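Long-range contact in tyrosine phosphatase (Orf virus, PDB 5NCR), which probably removes phosphate from phosphorylated proteins as a homodimeric tyrosine phosphatase with triple substrate specificity: residues C15-T29 with F147-A160. The protein carries 2 engineered substitutions. Numbering follows the deposited sequence.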
loop_
_atom_site.group_PDB
_atom_site.type_symbol
_atom_site.label_atom_id
_atom_site.label_comp_id
_atom_site.label_asym_id
_atom_site.label_seq_id
_atom_site.Cartn_x
_atom_site.Cartn_y
_atom_site.Cartn_z
ATOM N N CYS B 15 -4.093 2.005 2.670
ATOM C CA CYS B 15 -2.867 1.206 2.932
ATOM C C CYS B 15 -2.413 1.340 4.401
ATOM O O CYS B 15 -1.887 0.381 4.976
ATOM C CB CYS B 15 -1.729 1.632 2.014
ATOM S SG CYS B 15 -1.838 0.998 0.325
ATOM N N THR B 16 -2.570 2.539 4.976
ATOM C CA THR B 16 -2.124 2.851 6.334
ATOM C C THR B 16 -3.248 2.773 7.395
ATOM O O THR B 16 -3.016 3.144 8.563
ATOM C CB THR B 16 -1.388 4.195 6.341
ATOM O OG1 THR B 16 -2.220 5.224 5.812
ATOM C CG2 THR B 16 -0.065 4.147 5.600
ATOM N N ARG B 17 -4.448 2.295 7.000
ATOM C CA ARG B 17 -5.567 2.021 7.902
ATOM C C ARG B 17 -5.224 0.628 8.486
ATOM O O ARG B 17 -5.517 -0.411 7.897
ATOM C CB ARG B 17 -6.901 2.004 7.141
ATOM C CG ARG B 17 -8.130 1.916 8.025
ATOM C CD ARG B 17 -9.395 2.028 7.210
ATOM N NE ARG B 17 -10.578 2.076 8.072
ATOM C CZ ARG B 17 -11.721 1.441 7.822
ATOM N NH1 ARG B 17 -11.848 0.688 6.736
ATOM N NH2 ARG B 17 -12.742 1.552 8.661
ATOM N N ALA B 18 -4.483 0.642 9.589
ATOM C CA ALA B 18 -3.934 -0.540 10.234
ATOM C C ALA B 18 -4.891 -1.253 11.205
ATOM O O ALA B 18 -4.557 -2.321 11.739
ATOM C CB ALA B 18 -2.629 -0.181 10.922
ATOM N N GLY B 19 -6.076 -0.679 11.394
ATOM C CA GLY B 19 -7.064 -1.233 12.308
ATOM C C GLY B 19 -6.735 -0.846 13.740
ATOM O O GLY B 19 -5.888 0.025 13.972
ATOM N N PRO B 20 -7.359 -1.507 14.736
ATOM C CA PRO B 20 -7.093 -1.139 16.145
ATOM C C PRO B 20 -5.684 -1.465 16.640
ATOM O O PRO B 20 -5.140 -2.505 16.281
ATOM C CB PRO B 20 -8.127 -1.944 16.933
ATOM C CG PRO B 20 -8.527 -3.021 16.043
ATOM C CD PRO B 20 -8.388 -2.557 14.633
ATOM N N PRO B 21 -5.092 -0.605 17.493
ATOM C CA PRO B 21 -3.760 -0.910 18.039
ATOM C C PRO B 21 -3.788 -2.180 18.881
ATOM O O PRO B 21 -4.762 -2.420 19.603
ATOM C CB PRO B 21 -3.459 0.306 18.920
ATOM C CG PRO B 21 -4.420 1.358 18.502
ATOM C CD PRO B 21 -5.625 0.661 18.049
ATOM N N LEU B 22 -2.756 -3.013 18.744
ATOM C CA LEU B 22 -2.628 -4.259 19.496
ATOM C C LEU B 22 -1.619 -4.104 20.653
ATOM O O LEU B 22 -1.413 -5.033 21.429
ATOM C CB LEU B 22 -2.336 -5.458 18.577
ATOM C CG LEU B 22 -3.387 -5.669 17.446
ATOM C CD1 LEU B 22 -2.979 -6.768 16.500
ATOM C CD2 LEU B 22 -4.767 -5.933 18.003
ATOM N N ALA B 23 -1.044 -2.892 20.776
ATOM C CA ALA B 23 -0.156 -2.442 21.855
ATOM C C ALA B 23 -0.213 -0.920 21.905
ATOM O O ALA B 23 -0.520 -0.289 20.894
ATOM C CB ALA B 23 1.271 -2.907 21.629
ATOM N N LEU B 24 0.007 -0.335 23.080
ATOM C CA LEU B 24 0.018 1.119 23.213
ATOM C C LEU B 24 1.451 1.577 23.455
ATOM O O LEU B 24 2.244 0.773 23.962
ATOM C CB LEU B 24 -0.944 1.617 24.310
ATOM C CG LEU B 24 -2.463 1.533 23.993
ATOM C CD1 LEU B 24 -3.271 2.272 25.039
ATOM C CD2 LEU B 24 -2.799 2.087 22.577
ATOM N N PRO B 25 1.833 2.815 23.046
ATOM C CA PRO B 25 3.214 3.270 23.284
ATOM C C PRO B 25 3.624 3.136 24.750
ATOM O O PRO B 25 2.827 3.423 25.640
ATOM C CB PRO B 25 3.180 4.734 22.845
ATOM C CG PRO B 25 2.078 4.817 21.891
ATOM C CD PRO B 25 1.039 3.877 22.393
ATOM N N SER B 26 4.830 2.582 24.964
ATOM C CA SER B 26 5.446 2.359 26.256
ATOM C C SER B 26 6.883 2.811 26.055
ATOM O O SER B 26 7.689 2.122 25.407
ATOM C CB SER B 26 5.402 0.892 26.665
ATOM O OG SER B 26 6.230 0.724 27.806
ATOM N N GLY B 27 7.083 4.060 26.426
ATOM C CA GLY B 27 8.356 4.753 26.384
ATOM C C GLY B 27 8.483 5.680 25.199
ATOM O O GLY B 27 7.785 5.506 24.189
ATOM N N MET B 28 9.381 6.649 25.297
ATOM C CA MET B 28 9.576 7.523 24.150
ATOM C C MET B 28 10.368 6.793 23.074
ATOM O O MET B 28 11.053 5.812 23.353
ATOM C CB MET B 28 10.168 8.892 24.525
ATOM C CG MET B 28 11.284 8.865 25.488
ATOM S SD MET B 28 11.797 10.593 25.793
ATOM C CE MET B 28 11.283 10.859 27.466
ATOM N N THR B 29 10.227 7.240 21.845
ATOM C CA THR B 29 10.883 6.666 20.678
ATOM C C THR B 29 11.716 7.771 20.060
ATOM O O THR B 29 11.222 8.836 19.751
ATOM C CB THR B 29 9.842 6.081 19.696
ATOM O OG1 THR B 29 9.045 5.121 20.388
ATOM C CG2 THR B 29 10.476 5.434 18.464
ATOM N N PHE B 147 6.311 6.613 2.600
ATOM C CA PHE B 147 5.343 6.980 3.625
ATOM C C PHE B 147 4.777 5.683 4.229
ATOM O O PHE B 147 4.690 5.553 5.441
ATOM C CB PHE B 147 4.207 7.814 3.021
ATOM C CG PHE B 147 3.268 8.408 4.060
ATOM C CD1 PHE B 147 2.290 7.620 4.675
ATOM C CD2 PHE B 147 3.313 9.766 4.363
ATOM C CE1 PHE B 147 1.410 8.176 5.618
ATOM C CE2 PHE B 147 2.475 10.308 5.347
ATOM C CZ PHE B 147 1.508 9.519 5.946
ATOM N N LEU B 148 4.405 4.747 3.369
ATOM C CA LEU B 148 3.875 3.448 3.726
ATOM C C LEU B 148 4.834 2.654 4.642
ATOM O O LEU B 148 4.431 2.251 5.734
ATOM C CB LEU B 148 3.550 2.657 2.451
ATOM C CG LEU B 148 3.023 1.261 2.634
ATOM C CD1 LEU B 148 1.716 1.242 3.458
ATOM C CD2 LEU B 148 2.855 0.600 1.318
ATOM N N LYS B 149 6.082 2.462 4.200
ATOM C CA LYS B 149 7.121 1.712 4.904
ATOM C C LYS B 149 7.418 2.379 6.264
ATOM O O LYS B 149 7.457 1.682 7.264
ATOM C CB LYS B 149 8.372 1.626 4.017
ATOM C CG LYS B 149 9.578 0.888 4.587
ATOM C CD LYS B 149 10.656 0.711 3.490
ATOM C CE LYS B 149 12.088 0.800 3.977
ATOM N NZ LYS B 149 12.564 -0.488 4.537
ATOM N N THR B 150 7.558 3.710 6.293
ATOM C CA THR B 150 7.883 4.488 7.483
ATOM C C THR B 150 6.745 4.451 8.501
ATOM O O THR B 150 7.004 4.329 9.687
ATOM C CB THR B 150 8.268 5.920 7.082
ATOM O OG1 THR B 150 9.323 5.820 6.125
ATOM C CG2 THR B 150 8.706 6.765 8.255
ATOM N N TYR B 151 5.500 4.561 8.026
ATOM C CA TYR B 151 4.313 4.511 8.866
ATOM C C TYR B 151 4.275 3.164 9.635
ATOM O O TYR B 151 4.061 3.159 10.849
ATOM C CB TYR B 151 3.039 4.667 8.013
ATOM C CG TYR B 151 1.812 4.539 8.876
ATOM C CD1 TYR B 151 1.401 5.587 9.687
ATOM C CD2 TYR B 151 1.138 3.324 8.983
ATOM C CE1 TYR B 151 0.324 5.447 10.557
ATOM C CE2 TYR B 151 0.055 3.175 9.843
ATOM C CZ TYR B 151 -0.338 4.236 10.637
ATOM O OH TYR B 151 -1.415 4.112 11.472
ATOM N N TYR B 152 4.442 2.046 8.911
ATOM C CA TYR B 152 4.408 0.701 9.509
ATOM C C TYR B 152 5.642 0.419 10.355
ATOM O O TYR B 152 5.536 -0.270 11.357
ATOM C CB TYR B 152 4.137 -0.378 8.468
ATOM C CG TYR B 152 2.652 -0.460 8.181
ATOM C CD1 TYR B 152 1.755 -0.888 9.157
ATOM C CD2 TYR B 152 2.134 -0.040 6.961
ATOM C CE1 TYR B 152 0.382 -0.901 8.927
ATOM C CE2 TYR B 152 0.762 -0.061 6.715
ATOM C CZ TYR B 152 -0.113 -0.503 7.704
ATOM O OH TYR B 152 -1.475 -0.498 7.529
ATOM N N GLU B 153 6.782 1.042 10.010
ATOM C CA GLU B 153 8.018 0.891 10.778
ATOM C C GLU B 153 7.851 1.515 12.175
ATOM O O GLU B 153 8.150 0.854 13.180
ATOM C CB GLU B 153 9.177 1.528 10.002
ATOM C CG GLU B 153 10.577 1.283 10.548
ATOM C CD GLU B 153 11.663 1.539 9.511
ATOM O OE1 GLU B 153 12.662 2.212 9.860
ATOM O OE2 GLU B 153 11.512 1.087 8.348
ATOM N N ILE B 154 7.319 2.755 12.253
ATOM C CA ILE B 154 7.106 3.468 13.517
ATOM C C ILE B 154 5.974 2.809 14.296
ATOM O O ILE B 154 6.115 2.616 15.507
ATOM C CB ILE B 154 6.917 5.019 13.322
ATOM C CG1 ILE B 154 8.171 5.622 12.651
ATOM C CG2 ILE B 154 6.620 5.711 14.698
ATOM C CD1 ILE B 154 7.994 7.033 12.046
ATOM N N ARG B 155 4.877 2.432 13.606
ATOM C CA ARG B 155 3.749 1.759 14.254
ATOM C C ARG B 155 4.177 0.411 14.858
ATOM O O ARG B 155 3.655 0.026 15.899
ATOM C CB ARG B 155 2.568 1.548 13.306
ATOM C CG ARG B 155 1.239 1.419 14.018
ATOM C CD ARG B 155 0.119 1.263 13.023
ATOM N NE ARG B 155 -1.194 1.240 13.674
ATOM C CZ ARG B 155 -1.805 0.141 14.115
ATOM N NH1 ARG B 155 -1.232 -1.049 13.976
ATOM N NH2 ARG B 155 -3.008 0.224 14.677
ATOM N N ASP B 156 5.136 -0.276 14.240
ATOM C CA ASP B 156 5.643 -1.540 14.776
ATOM C C ASP B 156 6.323 -1.294 16.140
ATOM O O ASP B 156 6.166 -2.114 17.043
ATOM C CB ASP B 156 6.635 -2.203 13.792
ATOM C CG ASP B 156 7.135 -3.583 14.207
ATOM O OD1 ASP B 156 6.418 -4.265 14.981
ATOM O OD2 ASP B 156 8.257 -3.976 13.768
ATOM N N LEU B 157 7.066 -0.170 16.276
ATOM C CA LEU B 157 7.781 0.161 17.520
ATOM C C LEU B 157 6.857 0.665 18.618
ATOM O O LEU B 157 7.139 0.451 19.792
ATOM C CB LEU B 157 8.870 1.232 17.269
ATOM C CG LEU B 157 9.989 0.925 16.271
ATOM C CD1 LEU B 157 10.798 2.162 15.995
ATOM C CD2 LEU B 157 10.887 -0.187 16.749
ATOM N N ARG B 158 5.786 1.358 18.243
ATOM C CA ARG B 158 4.912 2.070 19.166
ATOM C C ARG B 158 3.544 1.449 19.402
ATOM O O ARG B 158 2.858 1.848 20.348
ATOM C CB ARG B 158 4.780 3.521 18.689
ATOM C CG ARG B 158 6.131 4.198 18.867
ATOM C CD ARG B 158 6.129 5.678 18.728
ATOM N NE ARG B 158 5.266 6.375 19.681
ATOM C CZ ARG B 158 5.569 6.684 20.938
ATOM N NH1 ARG B 158 6.714 6.270 21.479
ATOM N NH2 ARG B 158 4.714 7.374 21.679
ATOM N N GLY B 159 3.146 0.510 18.548
ATOM C CA GLY B 159 1.861 -0.180 18.653
ATOM C C GLY B 159 0.725 0.640 18.097
ATOM O O GLY B 159 -0.065 0.140 17.296
ATOM N N ALA B 160 0.593 1.891 18.575
ATOM C CA ALA B 160 -0.400 2.840 18.100
ATOM C C ALA B 160 0.361 4.041 17.625
ATOM O O ALA B 160 1.218 4.564 18.356
ATOM C CB ALA B 160 -1.339 3.234 19.214
HETATM O O HOH W 1 -4.097 3.289 11.260
HETATM O O HOH W 2 -0.784 -2.593 16.916
HETATM O O HOH W 3 5.260 7.243 24.399
#
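Arg158 and Thr29 meet at one end of this contact, Tyr152 and Cys15 at the other. Between them the irregular linker from helix 7-15 to edge strand 29-30 runs over the C-terminal part of helix 140-158, tying an N-terminal helix to the dual-specificity phosphatase fold. Arg158 NH1 donates two hydrogen bonds: to Thr29 OG1 (2.8 Å), close to the guanidinium plane, and to Gly27 O (3.0 Å), tilted 19° out of it. A bend at chi3 (60°) turns the group toward these acceptors, and Pro25 CB lies over one guanidinium face, toward its rim, 3.3 Å from Arg158 NH2.

Arg155 is sandwiched differently: Ala18 CB lies over the centre of one guanidinium face, 3.3 Å from Arg155 CZ, and Gly159 O over the opposite one. Pro21 CB packs on Ala160 CB at 3.6 Å, while a water joins Leu22 N to Gly159 O. Farther along the helix, Thr16 CB sits over the Tyr151 ring in a CH-pi contact, 22° off the normal, with the methyl CG2 also against the ring. The Tyr152 ring is anchored by its hydroxyl: Tyr152 OH donates to Cys15 O at 2.7 Å, in the carbonyl plane on a lone pair.

In the second shell, the extended chain of Arg155 carries NE to a salt bridge with Glu163, and Thr16 OG1 is turned back to Leu12 O and also bonds Arg168. Across the dimer interface, Arg14 of the second subunit makes a cation-pi contact with Tyr152, and Cys15 SG is disulfide-bonded to Cys15 SG of that subunit.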